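Local coordinates for regulation of enolase protein 1 (Saccharomyces cerevisiae, PDB 3O12) that functions in the galactose metabolic pathway through the GAL83 protein and may control the level of the enolase ENO1, at residues G33-K38 with V49-D54; G72-V77 with M103-D108; F148-T153 with L159-S164; P188-P193 with L198-S203. All coordinates share one frame; numbering follows the deposited sequence.

Contact 1 of 4, residues G33-K38 with V49-D54; sequences GTWLNK and VTLETD. With SO4 (sulfate ion), chain C.
With CG of Trp-35 opposite the carbonyl carbon and beside the backbone N (chi1 -73°), and its indole turned nearly square to that bond, the six-membered ring reaches toward Leu-51 and Val-49. Leu-51 holds CG between its own N and carbonyl carbon (chi1 65°), and CD2 of Leu-51 then meets CH2 of Trp-35 at 3.9 Å. The methyl arrives near the plane of the indole, at its edge. Val-49 and the indole reach toward each other from opposite directions, CG1 of Val-49 lying 4.1 Å from CZ2 of Trp-35, again at the ring edge; this valine was modelled in two conformers, so its share of the contact is less certain. Lys-38, close along the chain, lies over an indole face, with CG 3.7 Å above the plane and offset toward the rim. No hydrogen bond joins the two segments. At the other end of the indole a sulfate, probably from the crystallisation liquor, takes two bonds from the backbone N of Trp-35: a shorter, bent one to O4 at 2.8 Å and a longer, straighter one to O2 at 3.1 Å. O2 also sits at the pyrrole edge, 3.3 Å from CD1 of Trp-35. Val-42 and Leu-75 pack on the same tryptophan. Strands 34-36 and 48-52 belong to different sheets, and the indole edge packs between them, at the margin of the two layers of an antiparallel beta-sandwich.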
loop_
_atom_site.group_PDB
_atom_site.type_symbol
_atom_site.label_atom_id
_atom_site.label_comp_id
_atom_site.label_asym_id
_atom_site.label_seq_id
_atom_site.Cartn_x
_atom_site.Cartn_y
_atom_site.Cartn_z
ATOM N N GLY A 33 -3.317 0.288 14.435
ATOM C CA GLY A 33 -2.162 -0.200 13.708
ATOM C C GLY A 33 -0.875 0.140 14.434
ATOM O O GLY A 33 -0.854 0.965 15.362
ATOM N N THR A 34 0.201 -0.518 14.019
ATOM C CA THR A 34 1.543 -0.294 14.537
ATOM C C THR A 34 2.433 0.113 13.366
ATOM O O THR A 34 2.341 -0.469 12.280
ATOM C CB THR A 34 2.115 -1.599 15.149
ATOM O OG1 THR A 34 1.250 -2.046 16.199
ATOM C CG2 THR A 34 3.500 -1.369 15.712
ATOM N N TRP A 35 3.283 1.113 13.577
ATOM C CA TRP A 35 4.202 1.539 12.520
ATOM C C TRP A 35 5.391 0.624 12.283
ATOM O O TRP A 35 6.007 0.090 13.223
ATOM C CB TRP A 35 4.739 2.946 12.800
ATOM C CG TRP A 35 3.747 4.034 12.588
ATOM C CD1 TRP A 35 3.028 4.689 13.549
ATOM C CD2 TRP A 35 3.360 4.606 11.335
ATOM N NE1 TRP A 35 2.217 5.632 12.972
ATOM C CE2 TRP A 35 2.399 5.602 11.612
ATOM C CE3 TRP A 35 3.734 4.374 10.007
ATOM C CZ2 TRP A 35 1.802 6.367 10.605
ATOM C CZ3 TRP A 35 3.135 5.132 9.003
ATOM C CH2 TRP A 35 2.180 6.114 9.313
ATOM N N LEU A 36 5.697 0.453 10.996
ATOM C CA LEU A 36 7.011 0.058 10.528
ATOM C C LEU A 36 7.616 1.319 9.918
ATOM O O LEU A 36 7.042 1.903 8.988
ATOM C CB LEU A 36 6.909 -1.047 9.476
ATOM C CG LEU A 36 8.240 -1.533 8.905
ATOM C CD1 LEU A 36 9.029 -2.306 9.940
ATOM C CD2 LEU A 36 8.008 -2.393 7.662
ATOM N N ASN A 37 8.753 1.756 10.455
ATOM C CA ASN A 37 9.400 2.982 9.996
ATOM C C ASN A 37 8.482 4.205 10.116
ATOM O O ASN A 37 8.151 4.840 9.121
ATOM C CB ASN A 37 9.871 2.832 8.545
ATOM C CG ASN A 37 10.746 1.608 8.328
ATOM O OD1 ASN A 37 10.543 0.846 7.367
ATOM N ND2 ASN A 37 11.732 1.419 9.196
ATOM N N LYS A 38 8.062 4.545 11.328
ATOM C CA LYS A 38 7.210 5.712 11.512
ATOM C C LYS A 38 7.897 6.957 10.946
ATOM O O LYS A 38 9.063 7.202 11.241
ATOM C CB LYS A 38 6.913 5.932 12.998
ATOM C CG LYS A 38 5.908 7.040 13.249
ATOM C CD LYS A 38 5.587 7.176 14.734
ATOM C CE LYS A 38 4.541 8.251 14.965
ATOM N NZ LYS A 38 4.244 8.417 16.419
ATOM N N VAL A 49 -4.997 9.582 9.011
ATOM C CA VAL A 49 -3.572 9.719 9.259
ATOM C C VAL A 49 -2.971 10.580 8.156
ATOM O O VAL A 49 -3.188 10.301 6.975
ATOM C CB VAL A 49 -2.874 8.333 9.264
ATOM C CG1 VAL A 49 -1.358 8.487 9.165
ATOM C CG2 VAL A 49 -3.274 7.547 10.511
ATOM N N THR A 50 -2.232 11.616 8.527
ATOM C CA THR A 50 -1.569 12.466 7.555
ATOM C C THR A 50 -0.075 12.450 7.821
ATOM O O THR A 50 0.369 12.730 8.936
ATOM C CB THR A 50 -2.092 13.904 7.639
ATOM O OG1 THR A 50 -3.495 13.913 7.336
ATOM C CG2 THR A 50 -1.346 14.810 6.652
ATOM N N LEU A 51 0.706 12.103 6.806
ATOM C CA LEU A 51 2.144 11.998 6.989
ATOM C C LEU A 51 2.905 12.750 5.909
ATOM O O LEU A 51 2.357 13.081 4.858
ATOM C CB LEU A 51 2.576 10.523 7.001
ATOM C CG LEU A 51 2.394 9.687 5.722
ATOM C CD1 LEU A 51 3.518 9.936 4.726
ATOM C CD2 LEU A 51 2.341 8.207 6.074
ATOM N N GLU A 52 4.164 13.046 6.210
ATOM C CA GLU A 52 5.127 13.491 5.211
ATOM C C GLU A 52 6.234 12.449 5.192
ATOM O O GLU A 52 6.750 12.086 6.247
ATOM C CB GLU A 52 5.708 14.855 5.584
ATOM C CG GLU A 52 6.833 15.316 4.669
ATOM C CD GLU A 52 7.328 16.709 5.006
ATOM O OE1 GLU A 52 6.512 17.534 5.468
ATOM O OE2 GLU A 52 8.530 16.980 4.804
ATOM N N THR A 53 6.590 11.952 4.007
ATOM C CA THR A 53 7.599 10.896 3.927
ATOM C C THR A 53 9.008 11.381 4.252
ATOM O O THR A 53 9.345 12.553 4.057
ATOM C CB THR A 53 7.642 10.210 2.541
ATOM O OG1 THR A 53 8.033 11.174 1.556
ATOM C CG2 THR A 53 6.284 9.641 2.168
ATOM N N ASP A 54 9.822 10.458 4.758
ATOM C CA ASP A 54 11.247 10.704 4.960
ATOM C C ASP A 54 12.022 10.341 3.692
ATOM O O ASP A 54 11.534 9.589 2.853
ATOM C CB ASP A 54 11.762 9.913 6.169
ATOM C CG ASP A 54 11.064 10.311 7.466
ATOM O OD1 ASP A 54 10.738 11.501 7.625
ATOM O OD2 ASP A 54 10.851 9.427 8.319
HETATM S S SO4 C . 3.919 2.558 16.763
HETATM O O1 SO4 C . 3.758 1.689 17.927
HETATM O O2 SO4 C . 2.621 2.756 16.130
HETATM O O3 SO4 C . 4.470 3.846 17.180
HETATM O O4 SO4 C . 4.828 1.937 15.805
#

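Contact 2 of 4, residues G72-V77 with M103-D108; sequences GHFLGV and MVRIDD
Phe-74 and Met-103 have their CA atoms 7.1 Å apart and share no backbone hydrogen bond, because their strands flank strand 185-191 instead of pairing with each other. Side chains close the gap. Residue 103 is a selenomethionine, and its chain crosses the phenyl group at about a right angle: CG lies 3.8 Å from the centroid of the Phe-74 ring, a CH-pi contact, and SE, also over the face, lies 17° off the ring normal in a Met-aromatic contact. CG of Phe-74 stands anti to the backbone N (chi1 170°), which carries the ring out across the neighbouring strand to Met-103. The opposite face rests on Gly-76, whose CA is 3.5 Å above the ring plane, so the phenyl is sandwiched between a selenomethionine and its own strand. CE1 of Phe-74 comes within 3.4 Å of the backbone O of Met-103. Further along, the extended chain of Arg-105 passes the ring obliquely, with both CB and CD 3.9 Å from CE2 of Phe-74. Its guanidinium group is held beyond the ring by a salt bridge from NH2 to Asp-70. After Arg-105 the chain turns a corner through a classic beta bulge, Ile-106 and Asp-107 both facing His-110. Strand 59-61 supplies Phe-59 to Phe-74, Met-103 and Arg-105 alike, strand 34-36 adds Leu-36, and strand 185-191 contributes Leu-185 and Met-189.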
loop_
_atom_site.group_PDB
_atom_site.type_symbol
_atom_site.label_atom_id
_atom_site.label_comp_id
_atom_site.label_asym_id
_atom_site.label_seq_id
_atom_site.Cartn_x
_atom_site.Cartn_y
_atom_site.Cartn_z
ATOM N N GLY A 72 10.444 1.683 3.802
ATOM C CA GLY A 72 9.233 2.438 3.540
ATOM C C GLY A 72 8.345 2.599 4.756
ATOM O O GLY A 72 8.461 1.851 5.731
ATOM N N HIS A 73 7.448 3.574 4.702
ATOM C CA HIS A 73 6.533 3.808 5.815
ATOM C C HIS A 73 5.317 2.910 5.697
ATOM O O HIS A 73 4.690 2.846 4.645
ATOM C CB HIS A 73 6.083 5.272 5.855
ATOM C CG HIS A 73 7.210 6.259 5.824
ATOM N ND1 HIS A 73 8.167 6.333 6.817
ATOM C CD2 HIS A 73 7.526 7.217 4.922
ATOM C CE1 HIS A 73 9.019 7.302 6.529
ATOM N NE2 HIS A 73 8.656 7.851 5.383
ATOM N N PHE A 74 4.962 2.222 6.781
ATOM C CA PHE A 74 3.837 1.288 6.745
ATOM C C PHE A 74 3.130 1.314 8.088
ATOM O O PHE A 74 3.752 1.087 9.130
ATOM C CB PHE A 74 4.353 -0.129 6.419
ATOM C CG PHE A 74 3.326 -1.227 6.580
ATOM C CD1 PHE A 74 2.104 -1.175 5.928
ATOM C CD2 PHE A 74 3.618 -2.351 7.344
ATOM C CE1 PHE A 74 1.172 -2.189 6.069
ATOM C CE2 PHE A 74 2.690 -3.379 7.480
ATOM C CZ PHE A 74 1.468 -3.300 6.842
ATOM N N LEU A 75 1.835 1.622 8.075
ATOM C CA LEU A 75 1.035 1.539 9.296
ATOM C C LEU A 75 0.190 0.276 9.182
ATOM O O LEU A 75 -0.798 0.235 8.455
ATOM C CB LEU A 75 0.143 2.780 9.468
ATOM C CG LEU A 75 -0.808 2.788 10.671
ATOM C CD1 LEU A 75 -0.029 2.643 11.990
ATOM C CD2 LEU A 75 -1.655 4.058 10.679
ATOM N N GLY A 76 0.593 -0.763 9.903
ATOM C CA GLY A 76 -0.031 -2.066 9.750
ATOM C C GLY A 76 -1.021 -2.431 10.845
ATOM O O GLY A 76 -0.698 -2.412 12.034
ATOM N N VAL A 77 -2.227 -2.796 10.425
ATOM C CA VAL A 77 -3.268 -3.265 11.321
ATOM C C VAL A 77 -3.290 -4.786 11.237
ATOM O O VAL A 77 -3.314 -5.359 10.133
ATOM C CB VAL A 77 -4.641 -2.705 10.900
ATOM C CG1 VAL A 77 -5.722 -3.138 11.890
ATOM C CG2 VAL A 77 -4.585 -1.171 10.790
HETATM N N MSE A 103 -0.338 -1.643 1.867
HETATM C CA MSE A 103 0.530 -2.816 1.944
HETATM C C MSE A 103 -0.150 -3.925 2.740
HETATM O O MSE A 103 -0.871 -3.661 3.715
HETATM C CB MSE A 103 1.890 -2.441 2.557
HETATM C CG MSE A 103 2.709 -3.619 3.123
HETATM SE SE MSE A 103 4.526 -3.066 3.615
HETATM C CE MSE A 103 5.309 -3.150 1.839
ATOM N N VAL A 104 0.062 -5.163 2.308
ATOM C CA VAL A 104 -0.222 -6.352 3.101
ATOM C C VAL A 104 1.131 -6.990 3.376
ATOM O O VAL A 104 1.922 -7.188 2.451
ATOM C CB VAL A 104 -1.096 -7.351 2.338
ATOM C CG1 VAL A 104 -1.327 -8.614 3.143
ATOM C CG2 VAL A 104 -2.421 -6.718 1.910
ATOM N N ARG A 105 1.413 -7.312 4.634
ATOM C CA ARG A 105 2.728 -7.815 5.003
ATOM C C ARG A 105 2.614 -8.998 5.948
ATOM O O ARG A 105 1.829 -8.970 6.911
ATOM C CB ARG A 105 3.529 -6.690 5.673
ATOM C CG ARG A 105 4.942 -7.056 6.125
ATOM C CD ARG A 105 5.625 -5.785 6.634
ATOM N NE ARG A 105 6.946 -6.001 7.223
ATOM C CZ ARG A 105 8.095 -5.704 6.624
ATOM N NH1 ARG A 105 8.102 -5.193 5.393
ATOM N NH2 ARG A 105 9.244 -5.909 7.252
ATOM N N ILE A 106 3.413 -10.030 5.679
ATOM C CA ILE A 106 3.632 -11.119 6.630
ATOM C C ILE A 106 4.963 -10.867 7.339
ATOM O O ILE A 106 5.037 -10.868 8.567
ATOM C CB ILE A 106 3.659 -12.477 5.912
ATOM C CG1 ILE A 106 2.302 -12.781 5.261
ATOM C CG2 ILE A 106 4.065 -13.590 6.893
ATOM C CD1 ILE A 106 2.312 -14.027 4.376
ATOM N N ASP A 107 6.020 -10.653 6.554
ATOM C CA ASP A 107 7.340 -10.322 7.088
ATOM C C ASP A 107 8.149 -9.632 5.999
ATOM O O ASP A 107 7.607 -9.319 4.937
ATOM C CB ASP A 107 8.073 -11.560 7.622
ATOM C CG ASP A 107 8.158 -12.692 6.610
ATOM O OD1 ASP A 107 8.339 -12.434 5.396
ATOM O OD2 ASP A 107 8.073 -13.863 7.038
ATOM N N ASP A 108 9.431 -9.384 6.240
ATOM C CA ASP A 108 10.195 -8.592 5.271
ATOM C C ASP A 108 10.386 -9.282 3.917
ATOM O O ASP A 108 10.728 -8.631 2.922
ATOM C CB ASP A 108 11.532 -8.107 5.850
ATOM C CG ASP A 108 12.491 -9.239 6.161
ATOM O OD1 ASP A 108 12.172 -10.409 5.876
ATOM O OD2 ASP A 108 13.574 -8.946 6.706
#

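Contact 3 of 4, residues F148-T153 with L159-S164; sequences FWLRVT and LRIQVS
Six backbone hydrogen bonds tie Trp-149, Arg-151 and Thr-153 to Ser-164, Gln-162 and Arg-160, one reciprocal pair for each couple. All are of normal length: N of Trp-149 reaches O of Ser-164 at 2.9 Å, and N of Gln-162 reaches O of Arg-151 at 2.8 Å. CA atoms of the non-hydrogen-bonded residues make weaker CA-H...O contacts to the carbonyls next to their partners, such as CA of Val-152 to O of Arg-160 at 3.3 Å. Apolar contacts gather on the face of Leu-150, Val-152, Ile-161 and Val-163. CD2 of Leu-150 meets CG2 of Val-163 at 4.1 Å, and Leu-159 touches Val-152, which was modelled in two conformers. The other face carries Trp-149 together with the polar and charged residues. Arg-160 bends at chi3 (-98°), laying its guanidinium group flat beside Thr-153; CG2 of Thr-153 lies over one face of it, 3.7 Å from NH2 of Arg-160. A water joins OG1 of Thr-153, at 2.9 Å, to the backbone O of Arg-160, to which it donates. That hydroxyl is also bonded to Thr-84. Arg-151 runs alongside Gln-162; its NH2 bonds to Gln-86, and Arg-151 makes a cation-pi contact with Trp-170. The whole is an antiparallel beta hairpin, two adjoining strands of the seven-stranded sheet, with strands 83-91 and 172-177 continuing it on either side.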
loop_
_atom_site.group_PDB
_atom_site.type_symbol
_atom_site.label_atom_id
_atom_site.label_comp_id
_atom_site.label_asym_id
_atom_site.label_seq_id
_atom_site.Cartn_x
_atom_site.Cartn_y
_atom_site.Cartn_z
ATOM N N PHE A 148 -7.991 8.389 -4.537
ATOM C CA PHE A 148 -8.484 7.093 -4.970
ATOM C C PHE A 148 -8.667 6.184 -3.765
ATOM O O PHE A 148 -8.186 6.490 -2.667
ATOM C CB PHE A 148 -7.531 6.439 -5.991
ATOM C CG PHE A 148 -6.173 6.091 -5.430
ATOM C CD1 PHE A 148 -5.919 4.822 -4.907
ATOM C CD2 PHE A 148 -5.147 7.027 -5.416
ATOM C CE1 PHE A 148 -4.666 4.492 -4.386
ATOM C CE2 PHE A 148 -3.890 6.700 -4.880
ATOM C CZ PHE A 148 -3.656 5.432 -4.369
ATOM N N TRP A 149 -9.378 5.081 -3.975
ATOM C CA TRP A 149 -9.560 4.057 -2.956
ATOM C C TRP A 149 -8.930 2.753 -3.416
ATOM O O TRP A 149 -8.876 2.448 -4.619
ATOM C CB TRP A 149 -11.046 3.784 -2.684
ATOM C CG TRP A 149 -11.800 4.880 -1.967
ATOM C CD1 TRP A 149 -12.112 4.920 -0.640
ATOM C CD2 TRP A 149 -12.357 6.065 -2.549
ATOM N NE1 TRP A 149 -12.823 6.063 -0.357
ATOM C CE2 TRP A 149 -12.984 6.786 -1.511
ATOM C CE3 TRP A 149 -12.375 6.590 -3.845
ATOM C CZ2 TRP A 149 -13.635 8.006 -1.733
ATOM C CZ3 TRP A 149 -13.020 7.809 -4.066
ATOM C CH2 TRP A 149 -13.639 8.500 -3.011
ATOM N N LEU A 150 -8.463 1.974 -2.451
ATOM C CA LEU A 150 -8.007 0.608 -2.690
ATOM C C LEU A 150 -8.780 -0.352 -1.828
ATOM O O LEU A 150 -9.124 -0.036 -0.690
ATOM C CB LEU A 150 -6.523 0.449 -2.360
ATOM C CG LEU A 150 -5.593 1.194 -3.309
ATOM C CD1 LEU A 150 -4.206 1.351 -2.701
ATOM C CD2 LEU A 150 -5.524 0.498 -4.686
ATOM N N ARG A 151 -9.027 -1.542 -2.353
ATOM C CA ARG A 151 -9.642 -2.618 -1.601
ATOM C C ARG A 151 -8.817 -3.861 -1.847
ATOM O O ARG A 151 -8.538 -4.232 -2.991
ATOM C CB ARG A 151 -11.093 -2.843 -2.035
ATOM C CG ARG A 151 -11.768 -4.024 -1.354
ATOM C CD ARG A 151 -13.167 -4.239 -1.897
ATOM N NE ARG A 151 -14.067 -3.174 -1.477
ATOM C CZ ARG A 151 -15.314 -3.024 -1.918
ATOM N NH1 ARG A 151 -15.809 -3.870 -2.811
ATOM N NH2 ARG A 151 -16.062 -2.033 -1.458
ATOM N N VAL A 152 -8.405 -4.511 -0.777
ATOM C CA VAL A 152 -7.601 -5.721 -0.878
ATOM C C VAL A 152 -8.228 -6.843 -0.071
ATOM O O VAL A 152 -8.637 -6.632 1.084
ATOM C CB VAL A 152 -6.176 -5.476 -0.383
ATOM C CG1 VAL A 152 -5.355 -6.758 -0.470
ATOM C CG2 VAL A 152 -5.526 -4.364 -1.195
ATOM N N THR A 153 -8.313 -8.027 -0.665
ATOM C CA THR A 153 -8.848 -9.206 -0.005
ATOM C C THR A 153 -7.812 -10.314 -0.046
ATOM O O THR A 153 -7.242 -10.597 -1.106
ATOM C CB THR A 153 -10.128 -9.685 -0.693
ATOM O OG1 THR A 153 -11.103 -8.634 -0.651
ATOM C CG2 THR A 153 -10.685 -10.918 -0.006
ATOM N N LEU A 159 -4.639 -13.367 -3.058
ATOM C CA LEU A 159 -4.796 -11.939 -2.856
ATOM C C LEU A 159 -5.466 -11.293 -4.066
ATOM O O LEU A 159 -5.117 -11.578 -5.211
ATOM C CB LEU A 159 -3.434 -11.295 -2.574
ATOM C CG LEU A 159 -3.406 -9.810 -2.200
ATOM C CD1 LEU A 159 -2.201 -9.497 -1.300
ATOM C CD2 LEU A 159 -3.397 -8.956 -3.449
ATOM N N ARG A 160 -6.448 -10.431 -3.815
ATOM C CA ARG A 160 -7.113 -9.666 -4.870
ATOM C C ARG A 160 -7.033 -8.188 -4.534
ATOM O O ARG A 160 -7.369 -7.787 -3.416
ATOM C CB ARG A 160 -8.584 -10.059 -4.976
ATOM C CG ARG A 160 -8.840 -11.397 -5.594
ATOM C CD ARG A 160 -10.331 -11.700 -5.658
ATOM N NE ARG A 160 -10.755 -12.548 -4.547
ATOM C CZ ARG A 160 -11.687 -12.224 -3.657
ATOM N NH1 ARG A 160 -12.314 -11.056 -3.735
ATOM N NH2 ARG A 160 -11.994 -13.074 -2.687
ATOM N N ILE A 161 -6.591 -7.373 -5.477
ATOM C CA ILE A 161 -6.547 -5.923 -5.317
ATOM C C ILE A 161 -7.522 -5.279 -6.273
ATOM O O ILE A 161 -7.522 -5.604 -7.466
ATOM C CB ILE A 161 -5.176 -5.359 -5.722
ATOM C CG1 ILE A 161 -4.052 -6.053 -4.974
ATOM C CG2 ILE A 161 -5.134 -3.848 -5.495
ATOM C CD1 ILE A 161 -2.687 -5.616 -5.445
ATOM N N GLN A 162 -8.336 -4.355 -5.768
ATOM C CA GLN A 162 -9.225 -3.552 -6.593
ATOM C C GLN A 162 -8.968 -2.076 -6.313
ATOM O O GLN A 162 -8.507 -1.702 -5.220
ATOM C CB GLN A 162 -10.685 -3.878 -6.281
ATOM C CG GLN A 162 -11.083 -5.311 -6.585
ATOM C CD GLN A 162 -12.422 -5.668 -5.978
ATOM O OE1 GLN A 162 -13.481 -5.379 -6.545
ATOM N NE2 GLN A 162 -12.386 -6.299 -4.818
ATOM N N VAL A 163 -9.269 -1.231 -7.294
ATOM C CA VAL A 163 -9.089 0.206 -7.153
ATOM C C VAL A 163 -10.402 0.894 -7.499
ATOM O O VAL A 163 -11.219 0.338 -8.236
ATOM C CB VAL A 163 -7.942 0.707 -8.070
ATOM C CG1 VAL A 163 -8.303 0.512 -9.547
ATOM C CG2 VAL A 163 -7.616 2.159 -7.806
ATOM N N SER A 164 -10.617 2.090 -6.968
ATOM C CA SER A 164 -11.819 2.839 -7.325
ATOM C C SER A 164 -11.579 4.340 -7.333
ATOM O O SER A 164 -10.839 4.862 -6.504
ATOM C CB SER A 164 -12.954 2.500 -6.358
ATOM O OG SER A 164 -14.141 3.199 -6.718
HETATM O O HOH W 1 -10.436 -7.009 -3.021
#

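Contact 4 of 4, residues P188-P193 with L198-S203; sequences PMACTP and LKVTFS
Pro-188 and Phe-202 meet across the interior of a beta-sandwich, where strands 188-191 and 199-203 face each other from opposing sheets. Their axes pass 8.7 Å apart and run almost antiparallel, at 173°, with no hydrogen bond between them. The proline lies over one face of the phenyl ring: CB of Pro-188 stands 3.4 Å from the ring centroid of Phe-202 and only 6° off its normal, a centred CH-pi contact. CG of Phe-202 lies opposite its carbonyl carbon (chi1 -60°), and the ring is thereby laid against the facing strand, its edge passing on to the next two residues. There the backbone O of Met-189 approaches CZ of Phe-202 to 3.4 Å, close to the ring plane, and the methyl of Ala-190 also sits at the edge. Ala-190 in turn points at Val-200, CB to CG2 4.3 Å. Leu-51 and Val-89, from strands beside 199-208, pack on the same phenyl group. Toward the connecting loop, Thr-192 and Leu-198 finish the row. OG1 of Thr-192 is bonded to Thr-53, whereas its methyl turns to the leucine, CG2 lying 3.5 Å from CB of Leu-198.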
loop_
_atom_site.group_PDB
_atom_site.type_symbol
_atom_site.label_atom_id
_atom_site.label_comp_id
_atom_site.label_asym_id
_atom_site.label_seq_id
_atom_site.Cartn_x
_atom_site.Cartn_y
_atom_site.Cartn_z
ATOM N N PRO A 188 -2.005 1.566 5.413
ATOM C CA PRO A 188 -1.340 2.619 4.643
ATOM C C PRO A 188 0.151 2.381 4.422
ATOM O O PRO A 188 0.879 1.950 5.316
ATOM C CB PRO A 188 -1.557 3.861 5.521
ATOM C CG PRO A 188 -2.866 3.588 6.141
ATOM C CD PRO A 188 -2.785 2.132 6.527
HETATM N N MSE A 189 0.603 2.703 3.215
HETATM C CA MSE A 189 2.013 2.653 2.893
HETATM C C MSE A 189 2.376 3.905 2.095
HETATM O O MSE A 189 1.575 4.394 1.305
HETATM C CB MSE A 189 2.267 1.372 2.084
HETATM C CG MSE A 189 3.602 1.226 1.395
HETATM SE SE MSE A 189 3.740 2.079 -0.359
HETATM C CE MSE A 189 2.182 1.412 -1.329
ATOM N N ALA A 190 3.582 4.429 2.310
ATOM C CA ALA A 190 4.083 5.531 1.487
ATOM C C ALA A 190 5.608 5.524 1.466
ATOM O O ALA A 190 6.247 5.219 2.478
ATOM C CB ALA A 190 3.551 6.873 1.997
ATOM N N CYS A 191 6.184 5.864 0.313
ATOM C CA CYS A 191 7.630 5.781 0.087
ATOM C C CYS A 191 8.082 6.943 -0.786
ATOM O O CYS A 191 7.358 7.359 -1.691
ATOM C CB CYS A 191 8.011 4.486 -0.674
ATOM S SG CYS A 191 7.650 2.974 0.178
ATOM N N THR A 192 9.269 7.466 -0.497
ATOM C CA THR A 192 10.009 8.306 -1.439
ATOM C C THR A 192 11.459 7.832 -1.460
ATOM O O THR A 192 12.243 8.183 -0.584
ATOM C CB THR A 192 9.965 9.805 -1.076
ATOM O OG1 THR A 192 10.164 9.974 0.334
ATOM C CG2 THR A 192 8.635 10.412 -1.471
ATOM N N PRO A 193 11.812 6.997 -2.448
ATOM C CA PRO A 193 13.160 6.419 -2.500
ATOM C C PRO A 193 14.290 7.449 -2.586
ATOM O O PRO A 193 15.413 7.140 -2.186
ATOM C CB PRO A 193 13.115 5.540 -3.754
ATOM C CG PRO A 193 11.659 5.136 -3.864
ATOM C CD PRO A 193 10.881 6.345 -3.388
ATOM N N LEU A 198 6.911 13.800 0.544
ATOM C CA LEU A 198 5.604 13.475 -0.017
ATOM C C LEU A 198 4.541 13.523 1.074
ATOM O O LEU A 198 4.651 12.835 2.083
ATOM C CB LEU A 198 5.613 12.086 -0.656
ATOM C CG LEU A 198 4.239 11.525 -1.034
ATOM C CD1 LEU A 198 3.597 12.392 -2.102
ATOM C CD2 LEU A 198 4.362 10.098 -1.532
ATOM N N LYS A 199 3.518 14.346 0.876
ATOM C CA LYS A 199 2.430 14.450 1.840
ATOM C C LYS A 199 1.252 13.586 1.409
ATOM O O LYS A 199 0.806 13.659 0.266
ATOM C CB LYS A 199 1.978 15.904 1.993
ATOM C CG LYS A 199 3.083 16.869 2.378
ATOM C CD LYS A 199 2.566 18.303 2.375
ATOM C CE LYS A 199 3.695 19.314 2.510
ATOM N NZ LYS A 199 4.323 19.271 3.855
ATOM N N VAL A 200 0.758 12.760 2.328
ATOM C CA VAL A 200 -0.356 11.860 2.043
ATOM C C VAL A 200 -1.317 11.781 3.228
ATOM O O VAL A 200 -0.885 11.654 4.380
ATOM C CB VAL A 200 0.134 10.419 1.751
ATOM C CG1 VAL A 200 -0.998 9.591 1.148
ATOM C CG2 VAL A 200 1.341 10.428 0.828
ATOM N N THR A 201 -2.615 11.849 2.948
ATOM C CA THR A 201 -3.633 11.578 3.955
ATOM C C THR A 201 -4.374 10.278 3.655
ATOM O O THR A 201 -4.830 10.054 2.534
ATOM C CB THR A 201 -4.642 12.734 4.056
ATOM O OG1 THR A 201 -3.960 13.903 4.529
ATOM C CG2 THR A 201 -5.763 12.391 5.018
ATOM N N PHE A 202 -4.476 9.426 4.670
ATOM C CA PHE A 202 -5.237 8.195 4.584
ATOM C C PHE A 202 -6.483 8.307 5.443
ATOM O O PHE A 202 -6.426 8.830 6.553
ATOM C CB PHE A 202 -4.402 7.013 5.077
ATOM C CG PHE A 202 -3.134 6.789 4.294
ATOM C CD1 PHE A 202 -3.122 5.960 3.175
ATOM C CD2 PHE A 202 -1.952 7.413 4.671
ATOM C CE1 PHE A 202 -1.946 5.761 2.450
ATOM C CE2 PHE A 202 -0.774 7.213 3.954
ATOM C CZ PHE A 202 -0.771 6.393 2.841
ATOM N N SER A 203 -7.605 7.811 4.932
ATOM C CA SER A 203 -8.870 7.909 5.648
ATOM C C SER A 203 -9.831 6.829 5.184
ATOM O O SER A 203 -9.486 6.016 4.326
ATOM C CB SER A 203 -9.492 9.296 5.450
ATOM O OG SER A 203 -9.850 9.501 4.080
#

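How the contacts relate
Contacts 1 and 4 both span the two sheets of the sandwich and lie side by side, centres about 8 Å apart; N of Phe-202 is 2.8 Å from O of Val-49, pairing their strands. Contact 2 lies within the sheet that holds strands 34-36 and 185-191 and adjoins both: N of Leu-75 is 2.9 Å from O of Pro-188, and N of Leu-36 2.8 Å from O of Phe-74. Contact 3 belongs to the seven-stranded sheet, its centre about 20 Å from that of contact 1, and touches contact 2 through CG2 of Val-104, 3.8 Å from CG1 of Val-152 in the conformer given. The double-layered antiparallel architecture is consistent with a concanavalin A-like fold.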